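Local coordinates for protein hydrazine synthase subunit alpha (Candidatus Kuenenia stuttgartiensis, PDB 5C2V) that catalyses, within the hydrazine synthase complex, the second half-reaction, joining hydroxylamine and ammonia to give hydrazine, and carries two c-type hemes, at residues 57-62 with 71-76; 76-81 with 94-99. One frame throughout, in Å; residues are numbered along the deposited sequence.

Contact 1: residues 57-62 with 71-76. With BET (trimethyl glycine), chain B.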
ATOM      1  N   SER D  57     -25.199 -30.777   1.553  1.00 70.11           N
ATOM      2  CA  SER D  57     -24.400 -30.984   2.757  1.00 76.05           C
ATOM      3  C   SER D  57     -25.244 -31.452   3.932  1.00 82.40           C
ATOM      4  O   SER D  57     -26.409 -31.075   4.065  1.00 75.16           O
ATOM      5  CB  SER D  57     -23.659 -29.706   3.140  1.00 76.51           C
ATOM      6  OG  SER D  57     -22.860 -29.256   2.064  1.00 77.52           O
ATOM      7  N   ARG D  58     -24.647 -32.276   4.785  1.00 70.19           N
ATOM      8  CA  ARG D  58     -25.361 -32.826   5.930  1.00 77.85           C
ATOM      9  C   ARG D  58     -24.649 -32.515   7.243  1.00 81.63           C
ATOM     10  O   ARG D  58     -23.425 -32.402   7.284  1.00 78.50           O
ATOM     11  CB  ARG D  58     -25.529 -34.337   5.769  1.00 71.30           C
ATOM     12  CG  ARG D  58     -24.216 -35.103   5.771  1.00 64.48           C
ATOM     13  CD  ARG D  58     -24.409 -36.538   5.318  1.00 60.10           C
ATOM     14  NE  ARG D  58     -23.225 -37.351   5.577  1.00 58.24           N
ATOM     15  CZ  ARG D  58     -23.081 -38.609   5.175  1.00 64.52           C
ATOM     16  NH1 ARG D  58     -24.046 -39.200   4.484  1.00 54.67           N
ATOM     17  NH2 ARG D  58     -21.970 -39.276   5.458  1.00 47.50           N
ATOM     18  N   ILE D  59     -25.424 -32.370   8.312  1.00 84.50           N
ATOM     19  CA  ILE D  59     -24.861 -32.180   9.644  1.00 88.52           C
ATOM     20  C   ILE D  59     -24.864 -33.507  10.390  1.00 80.89           C
ATOM     21  O   ILE D  59     -25.891 -34.181  10.465  1.00 73.83           O
ATOM     22  CB  ILE D  59     -25.642 -31.131  10.451  1.00 69.94           C
ATOM     23  CG1 ILE D  59     -25.658 -29.796   9.708  1.00 69.81           C
ATOM     24  CG2 ILE D  59     -25.045 -30.968  11.839  1.00 66.96           C
ATOM     25  CD1 ILE D  59     -26.356 -28.695  10.460  1.00 73.85           C
ATOM     26  N   VAL D  60     -23.713 -33.883  10.937  1.00 70.75           N
ATOM     27  CA  VAL D  60     -23.573 -35.197  11.552  1.00 74.56           C
ATOM     28  C   VAL D  60     -23.002 -35.155  12.968  1.00 84.84           C
ATOM     29  O   VAL D  60     -22.284 -34.220  13.347  1.00 88.08           O
ATOM     30  CB  VAL D  60     -22.679 -36.115  10.695  1.00 74.72           C
ATOM     31  CG1 VAL D  60     -23.344 -36.410   9.359  1.00 71.75           C
ATOM     32  CG2 VAL D  60     -21.318 -35.481  10.485  1.00 79.22           C
ATOM     33  N   LEU D  61     -23.337 -36.189  13.736  1.00 83.40           N
ATOM     34  CA  LEU D  61     -22.842 -36.370  15.095  1.00 77.19           C
ATOM     35  C   LEU D  61     -21.890 -37.561  15.159  1.00 69.07           C
ATOM     36  O   LEU D  61     -22.193 -38.639  14.642  1.00 76.53           O
ATOM     37  CB  LEU D  61     -24.005 -36.569  16.070  1.00 87.75           C
ATOM     38  CG  LEU D  61     -23.664 -36.888  17.527  1.00 85.24           C
ATOM     39  CD1 LEU D  61     -22.826 -35.780  18.143  1.00 82.06           C
ATOM     40  CD2 LEU D  61     -24.936 -37.112  18.334  1.00 87.69           C
ATOM     41  N   PHE D  62     -20.745 -37.359  15.801  1.00 61.88           N
ATOM     42  CA  PHE D  62     -19.695 -38.368  15.847  1.00 65.59           C
ATOM     43  C   PHE D  62     -19.189 -38.590  17.270  1.00 71.80           C
ATOM     44  O   PHE D  62     -18.871 -37.636  17.983  1.00 80.17           O
ATOM     45  CB  PHE D  62     -18.539 -37.963  14.929  1.00 66.48           C
ATOM     46  CG  PHE D  62     -17.336 -38.856  15.028  1.00 62.53           C
ATOM     47  CD1 PHE D  62     -17.313 -40.084  14.388  1.00 68.09           C
ATOM     48  CD2 PHE D  62     -16.220 -38.460  15.748  1.00 69.02           C
ATOM     49  CE1 PHE D  62     -16.204 -40.906  14.475  1.00 61.78           C
ATOM     50  CE2 PHE D  62     -15.109 -39.276  15.837  1.00 57.63           C
ATOM     51  CZ  PHE D  62     -15.101 -40.501  15.200  1.00 59.29           C
ATOM     52  N   VAL D  71     -26.281 -39.346  10.948  1.00 67.22           N
ATOM     53  CA  VAL D  71     -26.803 -38.200  10.208  1.00 63.07           C
ATOM     54  C   VAL D  71     -28.138 -37.722  10.778  1.00 67.55           C
ATOM     55  O   VAL D  71     -29.139 -38.434  10.718  1.00 80.02           O
ATOM     56  CB  VAL D  71     -26.998 -38.529   8.714  1.00 65.37           C
ATOM     57  CG1 VAL D  71     -27.613 -37.344   7.985  1.00 66.27           C
ATOM     58  CG2 VAL D  71     -25.677 -38.931   8.075  1.00 58.04           C
ATOM     59  N   LEU D  72     -28.137 -36.520  11.347  1.00 72.09           N
ATOM     60  CA  LEU D  72     -29.336 -35.931  11.942  1.00 78.25           C
ATOM     61  C   LEU D  72     -30.252 -35.244  10.924  1.00 74.56           C
ATOM     62  O   LEU D  72     -31.474 -35.231  11.078  1.00 92.13           O
ATOM     63  CB  LEU D  72     -28.943 -34.929  13.033  1.00 72.40           C
ATOM     64  CG  LEU D  72     -28.488 -35.493  14.385  1.00 84.89           C
ATOM     65  CD1 LEU D  72     -27.111 -36.140  14.302  1.00 74.09           C
ATOM     66  CD2 LEU D  72     -28.506 -34.415  15.455  1.00 89.19           C
ATOM     67  N   THR D  73     -29.647 -34.675   9.887  1.00 61.71           N
ATOM     68  CA  THR D  73     -30.320 -33.749   8.975  1.00 72.24           C
ATOM     69  C   THR D  73     -30.939 -34.391   7.734  1.00 71.43           C
ATOM     70  O   THR D  73     -31.305 -33.684   6.795  1.00 67.35           O
ATOM     71  CB  THR D  73     -29.371 -32.630   8.528  1.00 76.35           C
ATOM     72  OG1 THR D  73     -28.128 -33.195   8.092  1.00 86.93           O
ATOM     73  CG2 THR D  73     -29.116 -31.679   9.687  1.00 82.39           C
ATOM     74  N   ASN D  74     -31.035 -35.719   7.724  1.00 73.55           N
ATOM     75  CA  ASN D  74     -31.498 -36.476   6.556  1.00 64.20           C
ATOM     76  C   ASN D  74     -32.791 -35.946   5.924  1.00 69.20           C
ATOM     77  O   ASN D  74     -33.068 -36.215   4.756  1.00 82.61           O
ATOM     78  CB  ASN D  74     -31.706 -37.945   6.941  1.00 60.82           C
ATOM     79  CG  ASN D  74     -30.629 -38.857   6.386  1.00 79.53           C
ATOM     80  OD1 ASN D  74     -30.075 -38.606   5.315  1.00 85.09           O
ATOM     81  ND2 ASN D  74     -30.333 -39.930   7.111  1.00 69.42           N
ATOM     82  N   ASP D  75     -33.583 -35.206   6.695  1.00 73.99           N
ATOM     83  CA  ASP D  75     -34.773 -34.550   6.160  1.00 72.08           C
ATOM     84  C   ASP D  75     -34.436 -33.289   5.361  1.00 67.58           C
ATOM     85  O   ASP D  75     -35.297 -32.734   4.677  1.00 66.38           O
ATOM     86  CB  ASP D  75     -35.741 -34.195   7.291  1.00 84.94           C
ATOM     87  CG  ASP D  75     -36.335 -35.419   7.955  1.00 96.00           C
ATOM     88  OD1 ASP D  75     -35.690 -36.487   7.921  1.00 89.02           O
ATOM     89  OD2 ASP D  75     -37.450 -35.312   8.510  1.00 99.68           O
ATOM     90  N   PHE D  76     -33.190 -32.836   5.453  1.00 74.97           N
ATOM     91  CA  PHE D  76     -32.768 -31.615   4.770  1.00 80.83           C
ATOM     92  C   PHE D  76     -31.880 -31.902   3.563  1.00 77.18           C
ATOM     93  O   PHE D  76     -30.950 -32.704   3.642  1.00 67.69           O
ATOM     94  CB  PHE D  76     -32.025 -30.690   5.736  1.00 71.77           C
ATOM     95  CG  PHE D  76     -32.899 -30.096   6.803  1.00 79.09           C
ATOM     96  CD1 PHE D  76     -33.577 -28.910   6.577  1.00 75.42           C
ATOM     97  CD2 PHE D  76     -33.035 -30.717   8.032  1.00 74.46           C
ATOM     98  CE1 PHE D  76     -34.382 -28.358   7.556  1.00 80.45           C
ATOM     99  CE2 PHE D  76     -33.837 -30.170   9.017  1.00 73.47           C
ATOM    100  CZ  PHE D  76     -34.511 -28.989   8.777  1.00 76.89           C
TER
HETATM  101  N   BET B 907     -28.507 -35.695   1.890  1.00 68.16           N
HETATM  102  CA  BET B 907     -28.475 -37.212   1.747  1.00 72.83           C
HETATM  103  C   BET B 907     -27.035 -37.776   2.234  1.00 67.68           C
HETATM  104  O   BET B 907     -26.323 -38.213   1.297  1.00 82.11           O
HETATM  105  OXT BET B 907     -26.832 -37.703   3.468  1.00 75.11           O
HETATM  106  C1  BET B 907     -29.512 -35.107   0.916  1.00 64.14           C
HETATM  107  C2  BET B 907     -27.141 -35.078   1.588  1.00 86.90           C
HETATM  108  C3  BET B 907     -28.977 -35.307   3.280  1.00 84.98           C

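Contact 2: residues 76-81 with 94-99. With BET (trimethyl glycine), chain B.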
ATOM      1  N   PHE D  76     -33.190 -32.836   5.453  1.00 74.97           N
ATOM      2  CA  PHE D  76     -32.768 -31.615   4.770  1.00 80.83           C
ATOM      3  C   PHE D  76     -31.880 -31.902   3.563  1.00 77.18           C
ATOM      4  O   PHE D  76     -30.950 -32.704   3.642  1.00 67.69           O
ATOM      5  CB  PHE D  76     -32.025 -30.690   5.736  1.00 71.77           C
ATOM      6  CG  PHE D  76     -32.899 -30.096   6.803  1.00 79.09           C
ATOM      7  CD1 PHE D  76     -33.577 -28.910   6.577  1.00 75.42           C
ATOM      8  CD2 PHE D  76     -33.035 -30.717   8.032  1.00 74.46           C
ATOM      9  CE1 PHE D  76     -34.382 -28.358   7.556  1.00 80.45           C
ATOM     10  CE2 PHE D  76     -33.837 -30.170   9.017  1.00 73.47           C
ATOM     11  CZ  PHE D  76     -34.511 -28.989   8.777  1.00 76.89           C
ATOM     12  N   ALA D  77     -32.167 -31.235   2.450  1.00 68.52           N
ATOM     13  CA  ALA D  77     -31.329 -31.337   1.263  1.00 81.85           C
ATOM     14  C   ALA D  77     -29.983 -30.669   1.520  1.00 78.29           C
ATOM     15  O   ALA D  77     -28.935 -31.181   1.127  1.00 71.96           O
ATOM     16  CB  ALA D  77     -32.019 -30.708   0.062  1.00 64.97           C
ATOM     17  N   THR D  78     -30.027 -29.521   2.190  1.00 77.37           N
ATOM     18  CA  THR D  78     -28.824 -28.781   2.547  1.00 80.69           C
ATOM     19  C   THR D  78     -28.875 -28.368   4.012  1.00 78.86           C
ATOM     20  O   THR D  78     -29.833 -27.733   4.446  1.00 63.18           O
ATOM     21  CB  THR D  78     -28.650 -27.525   1.673  1.00 71.56           C
ATOM     22  OG1 THR D  78     -28.577 -27.904   0.293  1.00 77.43           O
ATOM     23  CG2 THR D  78     -27.385 -26.775   2.061  1.00 60.01           C
ATOM     24  N   ALA D  79     -27.853 -28.739   4.776  1.00 68.73           N
ATOM     25  CA  ALA D  79     -27.789 -28.364   6.185  1.00 69.00           C
ATOM     26  C   ALA D  79     -26.358 -28.075   6.625  1.00 71.83           C
ATOM     27  O   ALA D  79     -25.435 -28.821   6.296  1.00 75.87           O
ATOM     28  CB  ALA D  79     -28.393 -29.451   7.043  1.00 83.89           C
ATOM     29  N   PHE D  80     -26.184 -26.997   7.386  1.00 66.19           N
ATOM     30  CA  PHE D  80     -24.856 -26.556   7.801  1.00 66.23           C
ATOM     31  C   PHE D  80     -24.918 -25.555   8.957  1.00 76.50           C
ATOM     32  O   PHE D  80     -25.995 -25.262   9.479  1.00 65.32           O
ATOM     33  CB  PHE D  80     -24.105 -25.942   6.614  1.00 61.41           C
ATOM     34  CG  PHE D  80     -24.820 -24.784   5.970  1.00 60.22           C
ATOM     35  CD1 PHE D  80     -25.856 -25.000   5.073  1.00 72.45           C
ATOM     36  CD2 PHE D  80     -24.448 -23.481   6.252  1.00 60.38           C
ATOM     37  CE1 PHE D  80     -26.512 -23.938   4.480  1.00 63.78           C
ATOM     38  CE2 PHE D  80     -25.101 -22.415   5.660  1.00 64.21           C
ATOM     39  CZ  PHE D  80     -26.134 -22.643   4.773  1.00 59.71           C
ATOM     40  N   ASP D  81     -23.751 -25.044   9.344  1.00 69.25           N
ATOM     41  CA  ASP D  81     -23.607 -24.077  10.437  1.00 74.11           C
ATOM     42  C   ASP D  81     -24.180 -24.551  11.774  1.00 72.13           C
ATOM     43  O   ASP D  81     -25.162 -23.993  12.259  1.00 63.16           O
ATOM     44  CB  ASP D  81     -24.261 -22.745  10.055  1.00 71.41           C
ATOM     45  CG  ASP D  81     -23.420 -21.938   9.090  1.00 69.83           C
ATOM     46  OD1 ASP D  81     -22.185 -22.129   9.073  1.00 69.12           O
ATOM     47  OD2 ASP D  81     -23.990 -21.111   8.349  1.00 56.04           O
ATOM     48  N   ALA D  94     -28.437 -23.802  10.014  1.00 75.55           N
ATOM     49  CA  ALA D  94     -29.051 -23.300   8.795  1.00 61.12           C
ATOM     50  C   ALA D  94     -29.335 -24.475   7.874  1.00 65.78           C
ATOM     51  O   ALA D  94     -28.502 -25.370   7.730  1.00 59.39           O
ATOM     52  CB  ALA D  94     -28.151 -22.287   8.113  1.00 69.37           C
ATOM     53  N   GLY D  95     -30.511 -24.484   7.256  1.00 67.21           N
ATOM     54  CA  GLY D  95     -30.885 -25.613   6.429  1.00 67.63           C
ATOM     55  C   GLY D  95     -31.886 -25.342   5.325  1.00 73.85           C
ATOM     56  O   GLY D  95     -32.657 -24.382   5.378  1.00 75.58           O
ATOM     57  N   VAL D  96     -31.859 -26.203   4.313  1.00 73.86           N
ATOM     58  CA  VAL D  96     -32.853 -26.188   3.251  1.00 78.69           C
ATOM     59  C   VAL D  96     -33.658 -27.480   3.303  1.00 75.10           C
ATOM     60  O   VAL D  96     -33.136 -28.557   3.018  1.00 72.74           O
ATOM     61  CB  VAL D  96     -32.208 -26.038   1.860  1.00 82.01           C
ATOM     62  CG1 VAL D  96     -33.283 -25.910   0.791  1.00 68.61           C
ATOM     63  CG2 VAL D  96     -31.277 -24.839   1.832  1.00 67.39           C
ATOM     64  N   HIS D  97     -34.929 -27.366   3.674  1.00 85.00           N
ATOM     65  CA  HIS D  97     -35.794 -28.532   3.806  1.00 95.03           C
ATOM     66  C   HIS D  97     -36.033 -29.179   2.446  1.00 83.33           C
ATOM     67  O   HIS D  97     -36.101 -28.490   1.429  1.00 72.46           O
ATOM     68  CB  HIS D  97     -37.124 -28.138   4.451  1.00 95.49           C
ATOM     69  CG  HIS D  97     -37.884 -29.294   5.028  1.00 98.80           C
ATOM     70  ND1 HIS D  97     -37.279 -30.482   5.376  1.00 97.06           N
ATOM     71  CD2 HIS D  97     -39.197 -29.437   5.319  1.00 95.55           C
ATOM     72  CE1 HIS D  97     -38.191 -31.310   5.858  1.00 89.24           C
ATOM     73  NE2 HIS D  97     -39.360 -30.704   5.835  1.00 97.62           N
ATOM     74  N   LYS D  98     -36.156 -30.504   2.433  1.00 75.49           N
ATOM     75  CA  LYS D  98     -36.396 -31.238   1.193  1.00 68.32           C
ATOM     76  C   LYS D  98     -37.744 -30.874   0.579  1.00 73.49           C
ATOM     77  O   LYS D  98     -37.983 -31.115  -0.604  1.00 93.73           O
ATOM     78  CB  LYS D  98     -36.321 -32.748   1.437  1.00 64.35           C
ATOM     79  CG  LYS D  98     -34.904 -33.293   1.532  1.00 56.70           C
ATOM     80  CD  LYS D  98     -34.901 -34.809   1.670  1.00 56.73           C
ATOM     81  CE  LYS D  98     -33.485 -35.359   1.677  1.00 70.40           C
ATOM     82  NZ  LYS D  98     -33.462 -36.844   1.798  1.00 57.30           N
ATOM     83  N   LYS D  99     -38.622 -30.296   1.393  1.00 76.12           N
ATOM     84  CA  LYS D  99     -39.932 -29.859   0.931  1.00 80.18           C
ATOM     85  C   LYS D  99     -39.922 -28.383   0.536  1.00 79.28           C
ATOM     86  O   LYS D  99     -40.958 -27.821   0.180  1.00 93.76           O
ATOM     87  CB  LYS D  99     -40.986 -30.117   2.008  1.00 82.72           C
ATOM     88  CG  LYS D  99     -41.087 -31.576   2.420  1.00 76.84           C
ATOM     89  CD  LYS D  99     -42.026 -31.763   3.601  1.00 88.11           C
ATOM     90  CE  LYS D  99     -42.057 -33.217   4.047  1.00100.25           C
ATOM     91  NZ  LYS D  99     -42.920 -33.415   5.244  1.00 86.56           N
TER
HETATM   92  N   BET B 907     -28.507 -35.695   1.890  1.00 68.16           N
HETATM   93  CA  BET B 907     -28.475 -37.212   1.747  1.00 72.83           C
HETATM   94  C   BET B 907     -27.035 -37.776   2.234  1.00 67.68           C
HETATM   95  O   BET B 907     -26.323 -38.213   1.297  1.00 82.11           O
HETATM   96  OXT BET B 907     -26.832 -37.703   3.468  1.00 75.11           O
HETATM   97  C1  BET B 907     -29.512 -35.107   0.916  1.00 64.14           C
HETATM   98  C2  BET B 907     -27.141 -35.078   1.588  1.00 86.90           C
HETATM   99  C3  BET B 907     -28.977 -35.307   3.280  1.00 84.98           C

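Contact 1: residues 57-62 with 71-76
T73 reaches I59 with both branches of its side chain. OG1 accepts a hydrogen bond from I59 N at 2.8 Å, with an N-H...O angle of 156°. Its chi1 of 49° sets OG1 between the backbone N and carbonyl carbon, facing the strand, and leaves CG2 3.6 Å from I59 CB. A second, weak bond runs from L72 N to I59 O at 3.4 Å. The backbones pair at V60 and V71, an antiparallel non-hydrogen-bonded pair in the outer part of a four-stranded sheet. This sheet is consistent with a blade of the six-bladed beta-propeller of the N-terminal domain. Here the chain leaves edge strand 69-71 and makes a type I turn from T73 to F76. The apolar contacts are V60 CG1 on V71 CG2 at 3.7 Å and L61 CB on L72 CD1 at 3.6 Å. V71 CG2 also lies over one face of the R58 guanidinium, off towards its rim. OXT of trimethyl glycine lies at the edge of that guanidinium, near its plane. R58 NH1 gives OXT a nearly straight but weak bond of 3.3 Å, while R58 NE is held by Q36 OE1. N74 OD1 stands 3.8 Å from the same OXT.

Contact 2: residues 76-81 with 94-99
The F76 ring has H97 ND1, which bonds weakly to D75 O, over one face, off towards the rim, and the carbonyl carbon of V96 at its edge. The F76 and H97 rings meet obliquely, with centroids 5.3 Å apart and planes at 51°. W106 and F93 add edge-to-face contacts to F76 from outside the two segments. The F80 ring is covered on one face by A94. The methyl CB of A94 lies 4.1 Å from the ring centroid, close to the ring normal, and makes a CH-pi contact. A chi1 of 57° places the F80 ring between its own backbone N and carbonyl carbon, which brings CE2 and CZ against A94 CB.

Strands 76-84 and 90-97 form an antiparallel hairpin, the first two strands of a four-stranded sheet, probably a blade of the propeller. F80 and A94 bond in both directions, N to O, each at 2.9 Å. V96 N gives a bond to T78 O, in the carbonyl plane. The register then slips by one residue. A77 and T78 both face V96, a classic beta bulge, and V96 O takes weak bonds from both of their N atoms. T78 CB packs on V96 CG2 at 3.8 Å, on the same side of the sheet as F80 and A94. Beyond the bulge, K98 CG lies 3.5 Å from A77 N. The extended K98 chain continues to N74 O, which binds its NZ, and CE comes within 4.1 Å of C1 of trimethyl glycine.

The chain turns a corner at A77 and T78. F76 O lies 3.3 Å from C3 of trimethyl glycine and would probably help to stabilise the fixed positive charge of the trimethylammonium group. K98 NZ, 5.1 Å from the ligand N, would probably oppose this, partly offset by its bond to N74 O.

Contact 1 and contact 2 follow one another along the chain and share F76, with centres about 9 Å apart. F76 ends the turn of contact 1 and begins the hairpin of contact 2. The two contacts are tied by backbone atoms: S57 O lies 2.8 Å from A79 N, probably a hydrogen bond, and D75 O lies 3.3 Å from K98 N, probably another. Both contacts line the pocket of trimethyl glycine, which G56 completes. Contact 1 meets the carboxylate through R58, and contact 2 offers A77 O, 4.0 Å from C1 at the ammonium end. The site probably belongs to the propeller and lies away from the annotated heme and zinc sites.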